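Shikimate kinase (Aquifex aeolicus, PDB 2PT5) probably catalyses the ATP- and magnesium-dependent phosphorylation of the 3-hydroxyl group of shikimate, on the way to chorismate. Local coordinates at residues K13-N25 with P150-E162. Numbering follows the deposited sequence.
Sequences KSTVGSLLSRSLN and PEEVVKEILLSLE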
# COMPACT_ATOMS: atom_id res chain seq x y z
N LYS A 13 2.33 -3.35 5.00
CA LYS A 13 1.04 -3.52 4.33
C LYS A 13 0.77 -4.98 3.97
O LYS A 13 -0.31 -5.51 4.25
CB LYS A 13 1.00 -2.68 3.05
CG LYS A 13 0.95 -1.18 3.27
CD LYS A 13 1.14 -0.45 1.97
CE LYS A 13 2.52 -0.76 1.36
NZ LYS A 13 2.73 -0.03 0.09
N SER A 14 1.74 -5.62 3.35
CA SER A 14 1.60 -7.02 2.94
C SER A 14 1.36 -7.97 4.12
O SER A 14 0.44 -8.79 4.08
CB SER A 14 2.86 -7.46 2.17
OG SER A 14 2.69 -8.75 1.62
N THR A 15 2.16 -7.85 5.17
CA THR A 15 2.02 -8.71 6.34
C THR A 15 0.70 -8.47 7.10
O THR A 15 -0.03 -9.42 7.40
CB THR A 15 3.21 -8.52 7.30
OG1 THR A 15 2.94 -9.18 8.54
CG2 THR A 15 3.47 -7.06 7.55
N VAL A 16 0.41 -7.22 7.39
CA VAL A 16 -0.83 -6.87 8.07
C VAL A 16 -2.03 -7.31 7.21
O VAL A 16 -3.04 -7.77 7.73
CB VAL A 16 -0.89 -5.35 8.34
CG1 VAL A 16 -2.31 -4.94 8.72
CG2 VAL A 16 0.10 -5.00 9.45
N GLY A 17 -1.90 -7.15 5.90
CA GLY A 17 -2.97 -7.53 4.99
C GLY A 17 -3.32 -9.01 5.09
O GLY A 17 -4.50 -9.37 5.13
N SER A 18 -2.31 -9.86 5.12
CA SER A 18 -2.53 -11.30 5.23
C SER A 18 -3.21 -11.64 6.55
O SER A 18 -4.20 -12.38 6.57
CB SER A 18 -1.20 -12.05 5.13
OG SER A 18 -1.39 -13.44 5.37
N LEU A 19 -2.67 -11.12 7.65
CA LEU A 19 -3.23 -11.36 8.98
C LEU A 19 -4.68 -10.88 9.02
O LEU A 19 -5.58 -11.55 9.53
CB LEU A 19 -2.41 -10.62 10.05
CG LEU A 19 -1.01 -11.12 10.42
CD1 LEU A 19 -0.33 -10.11 11.33
CD2 LEU A 19 -1.10 -12.46 11.14
N LEU A 20 -4.90 -9.70 8.46
CA LEU A 20 -6.23 -9.13 8.42
C LEU A 20 -7.20 -10.02 7.64
O LEU A 20 -8.28 -10.35 8.13
CB LEU A 20 -6.19 -7.73 7.79
CG LEU A 20 -7.46 -6.90 7.82
CD1 LEU A 20 -7.92 -6.69 9.26
CD2 LEU A 20 -7.19 -5.55 7.16
N SER A 21 -6.80 -10.42 6.43
CA SER A 21 -7.67 -11.24 5.60
C SER A 21 -8.00 -12.56 6.27
O SER A 21 -9.07 -13.14 6.07
CB SER A 21 -7.04 -11.50 4.23
OG SER A 21 -6.21 -12.64 4.26
N ARG A 22 -7.06 -13.04 7.08
CA ARG A 22 -7.25 -14.30 7.78
C ARG A 22 -8.25 -14.19 8.93
O ARG A 22 -8.99 -15.13 9.19
CB ARG A 22 -5.91 -14.83 8.27
CG ARG A 22 -5.15 -15.56 7.17
CD ARG A 22 -3.90 -16.23 7.69
NE ARG A 22 -2.72 -15.39 7.56
CZ ARG A 22 -1.57 -15.63 8.17
NH1 ARG A 22 -1.46 -16.69 8.97
NH2 ARG A 22 -0.52 -14.83 7.96
N SER A 23 -8.26 -13.04 9.60
CA SER A 23 -9.18 -12.83 10.71
C SER A 23 -10.59 -12.47 10.23
O SER A 23 -11.54 -12.54 10.99
CB SER A 23 -8.69 -11.70 11.61
OG SER A 23 -8.77 -10.47 10.92
N LEU A 24 -10.71 -12.06 8.97
CA LEU A 24 -12.00 -11.69 8.40
C LEU A 24 -12.50 -12.75 7.42
O LEU A 24 -13.58 -12.63 6.87
CB LEU A 24 -11.90 -10.34 7.68
CG LEU A 24 -11.52 -9.12 8.54
CD1 LEU A 24 -11.30 -7.90 7.64
CD2 LEU A 24 -12.62 -8.85 9.57
N ASN A 25 -11.69 -13.79 7.20
CA ASN A 25 -12.06 -14.86 6.28
C ASN A 25 -12.29 -14.39 4.85
O ASN A 25 -13.26 -14.78 4.22
CB ASN A 25 -13.31 -15.58 6.77
CG ASN A 25 -13.09 -17.06 6.93
OD1 ASN A 25 -12.80 -17.77 5.96
ND2 ASN A 25 -13.20 -17.54 8.17
N PRO A 150 2.96 -6.17 13.64
CA PRO A 150 1.82 -6.45 12.76
C PRO A 150 0.52 -6.86 13.44
O PRO A 150 -0.55 -6.37 13.08
CB PRO A 150 2.38 -7.54 11.85
CG PRO A 150 3.82 -7.15 11.73
CD PRO A 150 4.18 -6.84 13.17
N GLU A 151 0.60 -7.75 14.43
CA GLU A 151 -0.60 -8.21 15.13
C GLU A 151 -1.30 -7.09 15.87
O GLU A 151 -2.52 -7.09 15.99
CB GLU A 151 -0.27 -9.35 16.10
CG GLU A 151 0.86 -9.06 17.08
CD GLU A 151 2.24 -9.26 16.47
OE1 GLU A 151 3.25 -9.13 17.21
OE2 GLU A 151 2.32 -9.53 15.25
N GLU A 152 -0.53 -6.14 16.38
CA GLU A 152 -1.11 -5.01 17.10
C GLU A 152 -1.82 -4.07 16.14
O GLU A 152 -2.85 -3.49 16.47
CB GLU A 152 -0.03 -4.27 17.88
CG GLU A 152 0.39 -5.01 19.13
CD GLU A 152 -0.80 -5.44 19.95
OE1 GLU A 152 -1.63 -4.56 20.30
OE2 GLU A 152 -0.92 -6.64 20.25
N VAL A 153 -1.26 -3.92 14.94
CA VAL A 153 -1.86 -3.06 13.93
C VAL A 153 -3.19 -3.67 13.48
O VAL A 153 -4.15 -2.96 13.21
CB VAL A 153 -0.92 -2.88 12.72
CG1 VAL A 153 -1.60 -2.03 11.65
CG2 VAL A 153 0.39 -2.25 13.18
N VAL A 154 -3.23 -5.00 13.40
CA VAL A 154 -4.45 -5.70 12.99
C VAL A 154 -5.56 -5.42 14.00
O VAL A 154 -6.70 -5.14 13.62
CB VAL A 154 -4.23 -7.24 12.87
CG1 VAL A 154 -5.55 -7.96 12.69
CG2 VAL A 154 -3.33 -7.54 11.68
N LYS A 155 -5.24 -5.51 15.29
CA LYS A 155 -6.23 -5.24 16.33
C LYS A 155 -6.74 -3.82 16.19
O LYS A 155 -7.92 -3.54 16.41
CB LYS A 155 -5.63 -5.42 17.72
CG LYS A 155 -5.30 -6.86 18.08
CD LYS A 155 -4.64 -6.93 19.44
CE LYS A 155 -4.29 -8.35 19.82
NZ LYS A 155 -3.55 -8.38 21.12
N GLU A 156 -5.84 -2.91 15.83
CA GLU A 156 -6.19 -1.51 15.64
C GLU A 156 -7.20 -1.39 14.50
O GLU A 156 -8.23 -0.74 14.63
CB GLU A 156 -4.94 -0.69 15.28
CG GLU A 156 -4.00 -0.38 16.44
CD GLU A 156 -2.69 0.26 15.98
OE1 GLU A 156 -2.74 1.26 15.22
OE2 GLU A 156 -1.61 -0.23 16.38
N ILE A 157 -6.90 -2.04 13.38
CA ILE A 157 -7.79 -1.99 12.23
C ILE A 157 -9.14 -2.62 12.53
O ILE A 157 -10.18 -2.03 12.24
CB ILE A 157 -7.15 -2.66 11.01
CG1 ILE A 157 -5.89 -1.89 10.60
CG2 ILE A 157 -8.14 -2.69 9.85
CD1 ILE A 157 -5.04 -2.62 9.60
N LEU A 158 -9.13 -3.82 13.11
CA LEU A 158 -10.38 -4.50 13.44
C LEU A 158 -11.25 -3.58 14.30
O LEU A 158 -12.41 -3.34 13.98
CB LEU A 158 -10.09 -5.82 14.17
CG LEU A 158 -9.43 -6.87 13.27
CD1 LEU A 158 -9.05 -8.09 14.08
CD2 LEU A 158 -10.41 -7.24 12.16
N LEU A 159 -10.67 -3.06 15.39
CA LEU A 159 -11.43 -2.17 16.27
C LEU A 159 -12.00 -0.98 15.52
O LEU A 159 -13.11 -0.53 15.81
CB LEU A 159 -10.55 -1.70 17.44
CG LEU A 159 -10.33 -2.75 18.53
CD1 LEU A 159 -9.40 -2.20 19.61
CD2 LEU A 159 -11.67 -3.15 19.14
N SER A 160 -11.25 -0.46 14.55
CA SER A 160 -11.73 0.67 13.77
C SER A 160 -12.84 0.22 12.84
O SER A 160 -13.85 0.89 12.71
CB SER A 160 -10.59 1.29 12.96
OG SER A 160 -9.58 1.80 13.80
N LEU A 161 -12.66 -0.94 12.21
CA LEU A 161 -13.69 -1.45 11.30
C LEU A 161 -14.98 -1.77 12.04
O LEU A 161 -16.08 -1.52 11.53
CB LEU A 161 -13.20 -2.69 10.54
CG LEU A 161 -12.11 -2.47 9.49
CD1 LEU A 161 -11.79 -3.79 8.79
CD2 LEU A 161 -12.58 -1.45 8.47
N GLU A 162 -14.86 -2.32 13.25
CA GLU A 162 -16.02 -2.67 14.05
C GLU A 162 -16.93 -1.47 14.32
O GLU A 162 -18.13 -1.51 14.02
CB GLU A 162 -15.57 -3.31 15.38
CG GLU A 162 -14.97 -4.71 15.19
CD GLU A 162 -14.41 -5.32 16.48
OE1 GLU A 162 -15.12 -5.32 17.50
OE2 GLU A 162 -13.27 -5.81 16.45
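The helix that follows the P-loop, 13-24, packs on the C-terminal helix 150-162 over one face of the parallel sheet, their axes 9.1 Å apart and crossing at -57°. The contact is made mainly by apolar side chains, the hydroxyls of Thr15 and Ser23 being the exceptions. Val16 enters as a knob into the hole formed by Pro150, Val153, Val154 and Ile157. Its CG1 is turned anti to the backbone N (chi1 166°). There Val16 CG1 meets Ile157 CD1 at 3.7 Å, while CG2 lies against the Pro150 backbone and Val153 CB. One turn on, Leu19 lies across Val154 at about a right angle, CB and CD1 both on its CG2 methyl, with Leu19 CB 3.6 Å from Val154 CG2. Leu19 CD1 reaches on to Pro150 CB at 3.8 Å. Thr15 OG1 comes to the same proline ring, 3.7 Å from Pro150 CB. Farther along, the fork of Leu20 sets both methyls against Ile157 CG2, and Leu20 CD1 also runs past Leu158 CD2 at 3.9 Å. Leu24 CD2 lies 3.8 Å from Leu158 CD2, a methyl shared with Ser23 OG. Ser23 OG folds back on its own helix and donates to Leu20 O (2.8 Å), so this polar atom is satisfied where it borders the two methyls of Leu158. Beneath, Val16 and Ile157 rest on strand 95-100, and Leu20 and Leu24 on Ile3 of strand 2-6. Lys13 takes no part in this packing; its NZ is hydrogen-bonded to Gly7 O and Thr76 O. Such helix-on-helix cover of a 2-3-1-4-5 parallel sheet is characteristic of the P-loop kinase fold of shikimate kinases.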